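Local coordinates for protein DNA endonuclease I-CeuI (Chlamydomonas eugametos, PDB 2EX5) that recognises a degenerate DNA sequence of 17-19 base pairs as a homodimer and, with magnesium, cuts it in a staggered fashion during intron homing, at residues L65-K70 with L79-E84; P180-M185 with P197-A202; E14-I19 with K38-D43. The protein carries 1 engineered substitution. One frame throughout, in Å; residues are numbered along the deposited sequence.

Contact 1: residues L65-K70 with L79-E84; sequences LNISTK and LVVDPE. With CA (calcium ion), chain F; nucleotides of chain B.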
loop_
_atom_site.group_PDB
_atom_site.type_symbol
_atom_site.label_atom_id
_atom_site.label_comp_id
_atom_site.label_asym_id
_atom_site.label_seq_id
_atom_site.Cartn_x
_atom_site.Cartn_y
_atom_site.Cartn_z
ATOM N N LEU C 65 -6.808 9.382 -4.855
ATOM C CA LEU C 65 -7.708 10.439 -5.169
ATOM C C LEU C 65 -7.358 10.899 -6.571
ATOM O O LEU C 65 -6.212 11.414 -6.816
ATOM C CB LEU C 65 -7.468 11.623 -4.170
ATOM C CG LEU C 65 -7.992 11.427 -2.725
ATOM C CD1 LEU C 65 -7.314 12.458 -1.818
ATOM C CD2 LEU C 65 -9.478 11.589 -2.652
ATOM N N ASN C 66 -8.304 10.804 -7.518
ATOM C CA ASN C 66 -7.851 11.061 -8.886
ATOM C C ASN C 66 -8.852 11.850 -9.690
ATOM O O ASN C 66 -10.017 11.978 -9.288
ATOM C CB ASN C 66 -7.399 9.759 -9.539
ATOM C CG ASN C 66 -8.540 8.704 -9.583
ATOM O OD1 ASN C 66 -8.452 7.640 -8.906
ATOM N ND2 ASN C 66 -9.549 8.984 -10.392
ATOM N N ILE C 67 -8.408 12.460 -10.771
ATOM C CA ILE C 67 -9.260 13.297 -11.559
ATOM C C ILE C 67 -9.069 12.896 -12.965
ATOM O O ILE C 67 -7.929 12.939 -13.536
ATOM C CB ILE C 67 -8.899 14.881 -11.354
ATOM C CG1 ILE C 67 -9.217 15.345 -9.907
ATOM C CG2 ILE C 67 -9.725 15.797 -12.398
ATOM C CD1 ILE C 67 -8.392 16.510 -9.461
ATOM N N SER C 68 -10.172 12.545 -13.587
ATOM C CA SER C 68 -10.152 12.175 -14.964
ATOM C C SER C 68 -10.787 13.224 -15.904
ATOM O O SER C 68 -11.739 13.921 -15.517
ATOM C CB SER C 68 -10.776 10.797 -15.044
ATOM O OG SER C 68 -11.057 10.582 -16.398
ATOM N N THR C 69 -10.242 13.387 -17.131
ATOM C CA THR C 69 -10.776 14.354 -18.046
ATOM C C THR C 69 -11.037 13.673 -19.342
ATOM O O THR C 69 -10.117 13.168 -19.971
ATOM C CB THR C 69 -9.870 15.598 -18.231
ATOM O OG1 THR C 69 -9.860 16.325 -17.024
ATOM C CG2 THR C 69 -10.439 16.573 -19.322
ATOM N N LYS C 70 -12.307 13.691 -19.764
ATOM C CA LYS C 70 -12.767 12.761 -20.801
ATOM C C LYS C 70 -13.844 13.368 -21.665
ATOM O O LYS C 70 -14.579 14.247 -21.251
ATOM C CB LYS C 70 -13.274 11.474 -20.153
ATOM C CG LYS C 70 -14.298 11.864 -19.087
ATOM C CD LYS C 70 -15.083 10.701 -18.514
ATOM C CE LYS C 70 -14.318 9.853 -17.546
ATOM N NZ LYS C 70 -15.452 9.119 -16.915
ATOM N N LEU C 79 -16.441 17.865 -22.849
ATOM C CA LEU C 79 -15.567 17.125 -21.983
ATOM C C LEU C 79 -15.993 17.269 -20.514
ATOM O O LEU C 79 -16.624 18.230 -20.132
ATOM C CB LEU C 79 -14.091 17.489 -22.232
ATOM C CG LEU C 79 -13.461 18.694 -21.578
ATOM C CD1 LEU C 79 -11.975 18.930 -22.208
ATOM C CD2 LEU C 79 -14.305 19.862 -21.846
ATOM N N VAL C 80 -15.673 16.297 -19.697
ATOM C CA VAL C 80 -16.065 16.404 -18.249
ATOM C C VAL C 80 -14.800 16.128 -17.441
ATOM O O VAL C 80 -13.993 15.320 -17.863
ATOM C CB VAL C 80 -17.167 15.393 -17.841
ATOM C CG1 VAL C 80 -16.761 13.959 -18.304
ATOM C CG2 VAL C 80 -17.389 15.404 -16.260
ATOM N N VAL C 81 -14.641 16.833 -16.342
ATOM C CA VAL C 81 -13.560 16.627 -15.403
ATOM C C VAL C 81 -14.134 15.892 -14.171
ATOM O O VAL C 81 -15.086 16.309 -13.532
ATOM C CB VAL C 81 -12.941 17.998 -15.018
ATOM C CG1 VAL C 81 -11.664 17.860 -14.215
ATOM C CG2 VAL C 81 -12.704 18.867 -16.302
ATOM N N ASP C 82 -13.551 14.777 -13.816
ATOM C CA ASP C 82 -14.284 13.933 -12.914
ATOM C C ASP C 82 -13.443 13.392 -11.809
ATOM O O ASP C 82 -12.649 12.533 -12.092
ATOM C CB ASP C 82 -14.916 12.773 -13.682
ATOM C CG ASP C 82 -16.260 12.312 -13.011
ATOM O OD1 ASP C 82 -16.929 13.137 -12.308
ATOM O OD2 ASP C 82 -16.660 11.168 -13.217
ATOM N N PRO C 83 -13.733 13.797 -10.527
ATOM C CA PRO C 83 -13.051 13.321 -9.313
ATOM C C PRO C 83 -13.572 11.934 -8.849
ATOM O O PRO C 83 -14.809 11.622 -8.921
ATOM C CB PRO C 83 -13.403 14.402 -8.268
ATOM C CG PRO C 83 -14.680 14.955 -8.661
ATOM C CD PRO C 83 -14.841 14.707 -10.174
ATOM N N GLU C 84 -12.673 11.143 -8.329
ATOM C CA GLU C 84 -13.019 9.824 -7.812
ATOM C C GLU C 84 -12.045 9.558 -6.670
ATOM O O GLU C 84 -10.894 9.879 -6.776
ATOM C CB GLU C 84 -12.867 8.771 -8.893
ATOM C CG GLU C 84 -13.120 7.282 -8.369
ATOM C CD GLU C 84 -13.242 6.312 -9.488
ATOM O OE1 GLU C 84 -12.401 5.415 -9.554
ATOM O OE2 GLU C 84 -14.147 6.461 -10.384
HETATM CA CA CA F . -18.634 11.386 -11.398
ATOM P P DC B 18 -4.341 9.806 -12.735
ATOM O OP1 DC B 18 -3.632 10.300 -13.925
ATOM O OP2 DC B 18 -4.201 10.540 -11.473
ATOM O "O5'" DC B 18 -5.922 9.819 -12.921
ATOM C "C5'" DC B 18 -6.788 9.786 -14.109
ATOM C "C4'" DC B 18 -6.590 8.549 -14.990
ATOM O "O4'" DC B 18 -6.829 7.356 -14.217
ATOM C "C3'" DC B 18 -7.571 8.404 -16.147
ATOM O "O3'" DC B 18 -7.009 9.068 -17.277
ATOM C "C2'" DC B 18 -7.761 6.885 -16.387
ATOM C "C1'" DC B 18 -7.536 6.388 -14.974
ATOM N N1 DC B 18 -8.709 5.862 -14.069
ATOM C C2 DC B 18 -9.326 4.711 -14.511
ATOM O O2 DC B 18 -8.917 4.366 -15.600
ATOM N N3 DC B 18 -10.324 4.070 -13.784
ATOM C C4 DC B 18 -10.638 4.586 -12.601
ATOM N N4 DC B 18 -11.615 3.946 -11.951
ATOM C C5 DC B 18 -10.039 5.789 -12.099
ATOM C C6 DC B 18 -9.071 6.425 -12.861
ATOM P P DC B 19 -7.948 9.710 -18.393
ATOM O OP1 DC B 19 -6.970 10.165 -19.429
ATOM O OP2 DC B 19 -8.673 10.875 -17.748
ATOM O "O5'" DC B 19 -8.935 8.656 -18.982
ATOM C "C5'" DC B 19 -8.432 7.452 -19.513
ATOM C "C4'" DC B 19 -9.595 6.794 -20.262
ATOM O "O4'" DC B 19 -10.353 6.019 -19.289
ATOM C "C3'" DC B 19 -10.605 7.753 -20.854
ATOM O "O3'" DC B 19 -10.791 7.238 -22.190
ATOM C "C2'" DC B 19 -11.862 7.640 -19.937
ATOM C "C1'" DC B 19 -11.727 6.244 -19.300
ATOM N N1 DC B 19 -12.145 6.108 -17.804
ATOM C C2 DC B 19 -13.062 5.146 -17.472
ATOM O O2 DC B 19 -13.567 4.458 -18.395
ATOM N N3 DC B 19 -13.468 5.042 -16.165
ATOM C C4 DC B 19 -13.019 5.819 -15.201
ATOM N N4 DC B 19 -13.480 5.580 -13.953
ATOM C C5 DC B 19 -12.058 6.809 -15.512
ATOM C C6 DC B 19 -11.679 6.918 -16.804
ATOM P P DG B 20 -12.063 7.558 -23.123
ATOM O OP1 DG B 20 -11.624 7.019 -24.432
ATOM O OP2 DG B 20 -12.608 8.922 -23.054
ATOM O "O5'" DG B 20 -13.194 6.470 -22.724
ATOM C "C5'" DG B 20 -13.110 5.006 -22.827
ATOM C "C4'" DG B 20 -14.572 4.600 -22.852
ATOM O "O4'" DG B 20 -15.127 4.377 -21.502
ATOM C "C3'" DG B 20 -15.471 5.633 -23.585
ATOM O "O3'" DG B 20 -16.059 4.953 -24.692
ATOM C "C2'" DG B 20 -16.520 6.093 -22.603
ATOM C "C1'" DG B 20 -16.354 5.155 -21.402
ATOM N N9 DG B 20 -16.271 5.759 -20.073
ATOM C C8 DG B 20 -15.542 6.845 -19.714
ATOM N N7 DG B 20 -15.648 7.064 -18.426
ATOM C C5 DG B 20 -16.504 6.091 -17.944
ATOM C C6 DG B 20 -16.994 5.897 -16.637
ATOM O O6 DG B 20 -16.702 6.540 -15.629
ATOM N N1 DG B 20 -17.841 4.835 -16.541
ATOM C C2 DG B 20 -18.175 4.075 -17.601
ATOM N N2 DG B 20 -19.021 3.060 -17.295
ATOM N N3 DG B 20 -17.743 4.282 -18.862
ATOM C C4 DG B 20 -16.885 5.288 -18.933
HETATM O O HOH W 1 -14.762 9.335 -14.226
HETATM O O HOH W 2 -17.138 11.981 -9.427
HETATM O O HOH W 3 -20.601 10.733 -9.876
HETATM O O HOH W 4 -19.427 13.899 -10.785
HETATM O O HOH W 5 -19.964 11.993 -13.313
HETATM O O HOH W 6 -18.215 9.196 -11.808
#
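Three antiparallel hydrogen-bonded pairs, Asn66 with Glu84, Ser68 with Asp82 and Lys70 with Val80, each bonded both ways, zip residues 65-70 to residues 79-84. The straightest bond runs from Ser68 N to Asp82 O (2.9 Å, 178° at the hydrogen), although the donor stands above the carbonyl plane. The side chains of these pairs share the face that meets the DNA, and one strand pair thus combines sequence reading with metal binding. Asp82 grips a calcium ion with both carboxylate oxygens, OD1 at 2.6 Å and OD2 at 2.7 Å, and five waters complete its shell; this residue is a ligand of one of the two magnesium ions of a subunit. A water that accepts from Lys70 NZ donates to Asp82 OD2, linking the lysine to the metal ligand. Lys70 bends at chi3 (75°), which turns its ammonium onto the major-groove edge of guanine DG20 of chain B: NZ donates to N7 at 2.6 Å and weakly to O6. Glu84, extended beyond CG, accepts a hydrogen bond from N4 of cytosine DC18 of chain B at OE1 (2.9 Å), while Asn66 lies alongside it with its amide turned 65° from the carboxylate. Ser68 OG and Thr69 N both hold OP2 of DC19 of chain B. Nearer the backbone on this face the Lys70 chain runs beside Val80, CG to CG1 a tight 3.3 Å. On the reverse face Ile67 CG2 presses on Val81 CG1 at 3.4 Å, and Thr69 flanks the same valine. The strands form a beta hairpin in the DNA-binding antiparallel sheet of the LAGLIDADG fold, and helices cover its reverse face: Met185, Trp182 and Ile178 of helix 171-185 meet Ile67, Thr69 and Val81, while Phe156 and Leu129 from helices 147-164 and 126-141 close over Pro83.

Contact 2: residues P180-M185 with P197-A202; sequences PIWDQM and PNLEAA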
loop_
_atom_site.group_PDB
_atom_site.type_symbol
_atom_site.label_atom_id
_atom_site.label_comp_id
_atom_site.label_asym_id
_atom_site.label_seq_id
_atom_site.Cartn_x
_atom_site.Cartn_y
_atom_site.Cartn_z
ATOM N N PRO C 180 -6.008 23.245 -15.396
ATOM C CA PRO C 180 -4.641 23.249 -14.850
ATOM C C PRO C 180 -4.481 22.457 -13.578
ATOM O O PRO C 180 -3.452 21.902 -13.374
ATOM C CB PRO C 180 -4.367 24.751 -14.566
ATOM C CG PRO C 180 -5.224 25.506 -15.514
ATOM C CD PRO C 180 -6.542 24.639 -15.508
ATOM N N ILE C 181 -5.455 22.431 -12.685
ATOM C CA ILE C 181 -5.327 21.499 -11.522
ATOM C C ILE C 181 -5.352 20.045 -11.978
ATOM O O ILE C 181 -4.531 19.239 -11.516
ATOM C CB ILE C 181 -6.496 21.697 -10.490
ATOM C CG1 ILE C 181 -6.398 23.061 -9.806
ATOM C CG2 ILE C 181 -6.461 20.591 -9.511
ATOM C CD1 ILE C 181 -7.813 23.558 -9.372
ATOM N N TRP C 182 -6.309 19.684 -12.836
ATOM C CA TRP C 182 -6.294 18.329 -13.437
ATOM C C TRP C 182 -4.951 17.899 -13.976
ATOM O O TRP C 182 -4.457 16.814 -13.705
ATOM C CB TRP C 182 -7.341 18.225 -14.556
ATOM C CG TRP C 182 -7.036 17.125 -15.598
ATOM C CD1 TRP C 182 -7.228 15.802 -15.459
ATOM C CD2 TRP C 182 -6.587 17.322 -16.944
ATOM N NE1 TRP C 182 -6.806 15.121 -16.583
ATOM C CE2 TRP C 182 -6.503 16.056 -17.550
ATOM C CE3 TRP C 182 -6.247 18.459 -17.702
ATOM C CZ2 TRP C 182 -6.041 15.881 -18.894
ATOM C CZ3 TRP C 182 -5.837 18.279 -19.045
ATOM C CH2 TRP C 182 -5.730 17.012 -19.614
ATOM N N ASP C 183 -4.373 18.788 -14.806
ATOM C CA ASP C 183 -3.079 18.578 -15.472
ATOM C C ASP C 183 -1.957 18.321 -14.457
ATOM O O ASP C 183 -1.186 17.427 -14.631
ATOM C CB ASP C 183 -2.696 19.895 -16.256
ATOM C CG ASP C 183 -1.297 19.814 -16.857
ATOM O OD1 ASP C 183 -1.062 18.864 -17.616
ATOM O OD2 ASP C 183 -0.454 20.676 -16.537
ATOM N N GLN C 184 -1.853 19.151 -13.414
ATOM C CA GLN C 184 -0.807 19.010 -12.315
ATOM C C GLN C 184 -0.994 17.697 -11.527
ATOM O O GLN C 184 -0.020 17.068 -11.062
ATOM C CB GLN C 184 -0.963 20.205 -11.346
ATOM C CG GLN C 184 -0.390 21.524 -11.835
ATOM C CD GLN C 184 -1.104 22.801 -11.331
ATOM O OE1 GLN C 184 -1.268 23.780 -12.102
ATOM N NE2 GLN C 184 -1.487 22.825 -10.038
ATOM N N MET C 185 -2.231 17.226 -11.392
ATOM C CA MET C 185 -2.430 15.934 -10.650
ATOM C C MET C 185 -2.320 14.679 -11.479
ATOM O O MET C 185 -2.423 13.514 -10.921
ATOM C CB MET C 185 -3.764 15.913 -9.947
ATOM C CG MET C 185 -4.015 17.152 -9.125
ATOM S SD MET C 185 -5.636 17.031 -8.410
ATOM C CE MET C 185 -5.310 15.592 -7.297
ATOM N N PRO C 197 -3.740 14.369 -24.559
ATOM C CA PRO C 197 -2.273 14.285 -24.587
ATOM C C PRO C 197 -1.642 15.144 -23.531
ATOM O O PRO C 197 -0.596 14.765 -23.029
ATOM C CB PRO C 197 -1.889 14.952 -25.961
ATOM C CG PRO C 197 -3.037 14.975 -26.734
ATOM C CD PRO C 197 -4.276 14.744 -25.872
ATOM N N ASN C 198 -2.213 16.334 -23.336
ATOM C CA ASN C 198 -1.596 17.338 -22.540
ATOM C C ASN C 198 -2.555 18.414 -22.239
ATOM O O ASN C 198 -3.659 18.367 -22.691
ATOM C CB ASN C 198 -0.287 17.946 -23.171
ATOM C CG ASN C 198 -0.533 18.860 -24.433
ATOM O OD1 ASN C 198 -1.634 18.907 -25.041
ATOM N ND2 ASN C 198 0.551 19.591 -24.819
ATOM N N LEU C 199 -2.141 19.396 -21.446
ATOM C CA LEU C 199 -3.021 20.499 -21.070
ATOM C C LEU C 199 -3.606 21.377 -22.234
ATOM O O LEU C 199 -4.837 21.758 -22.248
ATOM C CB LEU C 199 -2.257 21.331 -20.008
ATOM C CG LEU C 199 -2.989 22.586 -19.550
ATOM C CD1 LEU C 199 -4.380 22.257 -18.835
ATOM C CD2 LEU C 199 -2.265 23.505 -18.726
ATOM N N GLU C 200 -2.751 21.704 -23.222
ATOM C CA GLU C 200 -3.095 22.582 -24.318
ATOM C C GLU C 200 -4.206 22.009 -25.165
ATOM O O GLU C 200 -5.126 22.726 -25.544
ATOM C CB GLU C 200 -1.840 22.780 -25.229
ATOM C CG GLU C 200 -0.703 23.761 -24.740
ATOM C CD GLU C 200 0.113 23.295 -23.498
ATOM O OE1 GLU C 200 0.097 22.091 -23.085
ATOM O OE2 GLU C 200 0.780 24.181 -22.907
ATOM N N ALA C 201 -4.040 20.749 -25.569
ATOM C CA ALA C 201 -5.002 20.018 -26.280
ATOM C C ALA C 201 -6.402 20.036 -25.613
ATOM O O ALA C 201 -7.419 20.055 -26.332
ATOM C CB ALA C 201 -4.501 18.587 -26.456
ATOM N N ALA C 202 -6.454 20.054 -24.277
ATOM C CA ALA C 202 -7.733 20.002 -23.521
ATOM C C ALA C 202 -8.387 21.373 -23.466
ATOM O O ALA C 202 -9.637 21.516 -23.663
ATOM C CB ALA C 202 -7.532 19.429 -22.106
HETATM O O HOH W 7 0.414 19.514 -19.730
#
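Asp183 and Leu199 bring the two segments closest, their CA atoms 5.9 Å apart, where helix 171-185 passes the start of helix 199-206. No direct hydrogen bond crosses between them. The second helix opens with Asn198 as its N-cap: OD1 accepts from Ala201 N at 3.1 Å, the donor standing above the carbonyl plane. Across from this first turn, Asp183 has CG anti to its backbone N (chi1 174°), which lays the carboxylate against Leu199 at about a right angle to that side chain, with Asp183 CG 3.6 Å from Leu199 CB. A single water makes the polar link, donating to Asp183 OD1 at 2.7 Å and accepting from Leu199 N at 3.1 Å. The negative group thus faces the amino end of a helix, where the helix dipole would probably stabilise its charge. Replacing Asp183 by an alanine removes the carboxylate, and is likely to leave the water without this acceptor and the Leu199 amide without its water-mediated tie to the first helix. Leu199 CD1 also reaches back to Pro180 N, 3.9 Å away. Trp182 brings its six-membered ring to the second helix: CZ3 lies 3.7 Å from Ala202 CB, which approaches obliquely, and Asn198 O comes to the ring edge near its plane, 3.9 Å from CH2. The indole also touches Ile67 of strand 63-71 and Phe196. The example is one of two helices fastened together across a loop that is neither helix nor strand: residues 187-195 interact with DNA, and a capped helix start packed on the preceding helix brings the two ends of that DNA-contacting loop together.

Contact 3: residues E14-I19 with K38-D43; sequences EELKKI and KLFQID. With nucleotides of chain A.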
loop_
_atom_site.group_PDB
_atom_site.type_symbol
_atom_site.label_atom_id
_atom_site.label_comp_id
_atom_site.label_asym_id
_atom_site.label_seq_id
_atom_site.Cartn_x
_atom_site.Cartn_y
_atom_site.Cartn_z
ATOM N N GLU C 14 -21.174 -13.377 -8.097
ATOM C CA GLU C 14 -22.621 -13.212 -8.346
ATOM C C GLU C 14 -23.361 -12.703 -7.173
ATOM O O GLU C 14 -24.184 -11.786 -7.270
ATOM C CB GLU C 14 -23.252 -14.549 -8.781
ATOM C CG GLU C 14 -24.011 -14.319 -10.140
ATOM C CD GLU C 14 -23.031 -13.983 -11.216
ATOM O OE1 GLU C 14 -21.956 -14.656 -11.223
ATOM O OE2 GLU C 14 -23.305 -13.045 -11.989
ATOM N N GLU C 15 -22.986 -13.257 -6.024
ATOM C CA GLU C 15 -23.493 -12.802 -4.737
ATOM C C GLU C 15 -23.146 -11.342 -4.399
ATOM O O GLU C 15 -23.994 -10.620 -3.954
ATOM C CB GLU C 15 -23.032 -13.776 -3.696
ATOM C CG GLU C 15 -23.795 -13.663 -2.385
ATOM C CD GLU C 15 -25.257 -14.008 -2.530
ATOM O OE1 GLU C 15 -26.136 -13.217 -2.039
ATOM O OE2 GLU C 15 -25.484 -15.052 -3.178
ATOM N N LEU C 16 -21.913 -10.904 -4.642
ATOM C CA LEU C 16 -21.539 -9.450 -4.626
ATOM C C LEU C 16 -22.380 -8.577 -5.567
ATOM O O LEU C 16 -22.812 -7.444 -5.197
ATOM C CB LEU C 16 -20.020 -9.277 -4.960
ATOM C CG LEU C 16 -19.266 -7.951 -4.688
ATOM C CD1 LEU C 16 -19.644 -7.425 -3.282
ATOM C CD2 LEU C 16 -17.754 -8.116 -4.787
ATOM N N LYS C 17 -22.636 -9.049 -6.806
ATOM C CA LYS C 17 -23.563 -8.250 -7.655
ATOM C C LYS C 17 -24.933 -8.171 -7.043
ATOM O O LYS C 17 -25.489 -7.105 -7.034
ATOM C CB LYS C 17 -23.703 -8.724 -9.128
ATOM C CG LYS C 17 -22.710 -8.159 -10.142
ATOM C CD LYS C 17 -23.038 -8.618 -11.609
ATOM C CE LYS C 17 -22.174 -7.859 -12.729
ATOM N NZ LYS C 17 -21.691 -6.440 -12.368
ATOM N N LYS C 18 -25.522 -9.288 -6.583
ATOM C CA LYS C 18 -26.949 -9.212 -6.068
ATOM C C LYS C 18 -26.904 -8.214 -4.917
ATOM O O LYS C 18 -27.791 -7.380 -4.736
ATOM C CB LYS C 18 -27.493 -10.582 -5.548
ATOM C CG LYS C 18 -27.552 -11.748 -6.533
ATOM C CD LYS C 18 -27.968 -13.098 -5.842
ATOM C CE LYS C 18 -27.410 -14.330 -6.637
ATOM N NZ LYS C 18 -27.539 -14.313 -8.185
ATOM N N ILE C 19 -25.825 -8.302 -4.123
ATOM C CA ILE C 19 -25.726 -7.471 -2.901
ATOM C C ILE C 19 -25.677 -6.013 -3.325
ATOM O O ILE C 19 -26.362 -5.213 -2.684
ATOM C CB ILE C 19 -24.462 -7.890 -2.017
ATOM C CG1 ILE C 19 -24.746 -9.169 -1.201
ATOM C CG2 ILE C 19 -24.048 -6.818 -1.057
ATOM C CD1 ILE C 19 -23.514 -9.830 -0.664
ATOM N N LYS C 38 -21.487 -10.978 5.912
ATOM C CA LYS C 38 -21.778 -12.423 5.822
ATOM C C LYS C 38 -21.148 -13.074 4.552
ATOM O O LYS C 38 -20.528 -14.159 4.661
ATOM C CB LYS C 38 -23.302 -12.696 5.940
ATOM C CG LYS C 38 -23.746 -14.234 5.805
ATOM C CD LYS C 38 -25.265 -14.311 5.681
ATOM C CE LYS C 38 -25.786 -15.634 6.251
ATOM N NZ LYS C 38 -27.212 -15.786 5.827
ATOM N N LEU C 39 -21.306 -12.444 3.376
ATOM C CA LEU C 39 -20.581 -12.927 2.144
ATOM C C LEU C 39 -19.062 -13.246 2.352
ATOM O O LEU C 39 -18.554 -14.285 1.925
ATOM C CB LEU C 39 -20.727 -11.900 0.996
ATOM C CG LEU C 39 -20.084 -12.368 -0.338
ATOM C CD1 LEU C 39 -20.582 -13.715 -0.894
ATOM C CD2 LEU C 39 -20.366 -11.298 -1.373
ATOM N N PHE C 40 -18.366 -12.348 3.052
ATOM C CA PHE C 40 -16.923 -12.524 3.309
ATOM C C PHE C 40 -16.527 -13.029 4.723
ATOM O O PHE C 40 -15.332 -13.187 5.026
ATOM C CB PHE C 40 -16.152 -11.235 2.896
ATOM C CG PHE C 40 -16.297 -10.873 1.399
ATOM C CD1 PHE C 40 -15.827 -11.725 0.430
ATOM C CD2 PHE C 40 -16.870 -9.681 1.003
ATOM C CE1 PHE C 40 -15.947 -11.415 -0.895
ATOM C CE2 PHE C 40 -17.003 -9.356 -0.314
ATOM C CZ PHE C 40 -16.550 -10.244 -1.265
ATOM N N GLN C 41 -17.503 -13.289 5.600
ATOM C CA GLN C 41 -17.192 -13.759 6.978
ATOM C C GLN C 41 -16.178 -12.864 7.708
ATOM O O GLN C 41 -15.091 -13.305 8.106
ATOM C CB GLN C 41 -16.669 -15.207 6.993
ATOM C CG GLN C 41 -17.339 -16.223 6.092
ATOM C CD GLN C 41 -16.373 -17.420 5.739
ATOM O OE1 GLN C 41 -15.532 -17.853 6.579
ATOM N NE2 GLN C 41 -16.518 -17.969 4.489
ATOM N N ILE C 42 -16.593 -11.629 7.939
ATOM C CA ILE C 42 -15.768 -10.529 8.354
ATOM C C ILE C 42 -16.174 -10.247 9.775
ATOM O O ILE C 42 -17.331 -10.094 10.005
ATOM C CB ILE C 42 -16.099 -9.255 7.476
ATOM C CG1 ILE C 42 -15.529 -9.414 6.074
ATOM C CG2 ILE C 42 -15.588 -8.006 8.105
ATOM C CD1 ILE C 42 -15.941 -8.317 5.158
ATOM N N ASP C 43 -15.214 -10.142 10.707
ATOM C CA ASP C 43 -15.543 -9.732 12.071
ATOM C C ASP C 43 -16.004 -8.237 12.218
ATOM O O ASP C 43 -15.198 -7.293 12.025
ATOM C CB ASP C 43 -14.404 -10.094 13.029
ATOM C CG ASP C 43 -14.255 -11.613 13.234
ATOM O OD1 ASP C 43 -14.134 -12.375 12.248
ATOM O OD2 ASP C 43 -14.234 -12.050 14.393
ATOM P P DG A 8 -20.475 -3.030 -12.136
ATOM O OP1 DG A 8 -21.901 -3.489 -12.085
ATOM O OP2 DG A 8 -19.528 -3.161 -11.025
ATOM O "O5'" DG A 8 -19.872 -3.752 -13.471
ATOM C "C5'" DG A 8 -20.400 -3.487 -14.819
ATOM C "C4'" DG A 8 -19.322 -2.969 -15.772
ATOM O "O4'" DG A 8 -19.037 -1.588 -15.464
ATOM C "C3'" DG A 8 -17.972 -3.697 -15.695
ATOM O "O3'" DG A 8 -17.957 -4.557 -16.816
ATOM C "C2'" DG A 8 -16.973 -2.593 -15.937
ATOM C "C1'" DG A 8 -17.740 -1.281 -15.940
ATOM N N9 DG A 8 -17.125 -0.198 -15.153
ATOM C C8 DG A 8 -17.157 -0.032 -13.789
ATOM N N7 DG A 8 -16.560 1.071 -13.354
ATOM C C5 DG A 8 -16.119 1.678 -14.520
ATOM C C6 DG A 8 -15.336 2.846 -14.677
ATOM O O6 DG A 8 -14.960 3.674 -13.795
ATOM N N1 DG A 8 -15.028 3.048 -16.040
ATOM C C2 DG A 8 -15.415 2.245 -17.074
ATOM N N2 DG A 8 -15.043 2.625 -18.308
ATOM N N3 DG A 8 -16.141 1.135 -16.906
ATOM C C4 DG A 8 -16.431 0.902 -15.615
#
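Glu15 and Leu39 mark the nearest approach of helix 10-26 to the last turn of helix 29-40, with CA atoms 7.5 Å apart, just before the Schellman motif in which Gln41, with positive phi, leaves the helical conformation. Leu39 carries the contact, its two methyls dividing the work. A chi1 of -176° carries its CG beside the carbonyl carbon and out to the first helix: CD1 lies 3.5 Å from Glu15 CG, against the aliphatic part of a glutamate that slides past it in the opposite direction, and CD2 sits 3.5 Å from Ile19 CD1 and 3.6 Å from Leu16 N. One leucine thus touches three residues over little more than one helical turn. Phe40 adds a lighter touch, its CZ edge 4.3 Å from Leu16 CD2, while Leu39 CG lies over one face of the same ring. Lys17, on another side of the helix, brings NZ within 3.0 Å of OP1 of DG8 of chain A, in keeping with its role in DNA interaction. The two helices form a helical hairpin with a short turn, continued by Leu16 on Leu36 and Ile19 on Tyr32; beyond it Phe40 and Ile42 rest on Val94 of helix 94-104.

Overall arrangement
Contact 1 is the most buried of the three, and its chemistry is mixed: backbone ladder, metal, DNA bases and an apolar reverse face. Contacts 2 and 3 are partly buried and peripheral, on opposite sides of the chain, with centres about 40 Å apart; neither has a direct hydrogen bond between its segments. Contacts 1 and 2 touch where helix 171-185 backs strand 63-71, so the helix that lies against the sheet also holds helix 199-206. Contact 3 touches neither and joins two amino-terminal helices by aliphatic groups and one aromatic ring, whereas contact 2 adds a bridging water and a capped helix start.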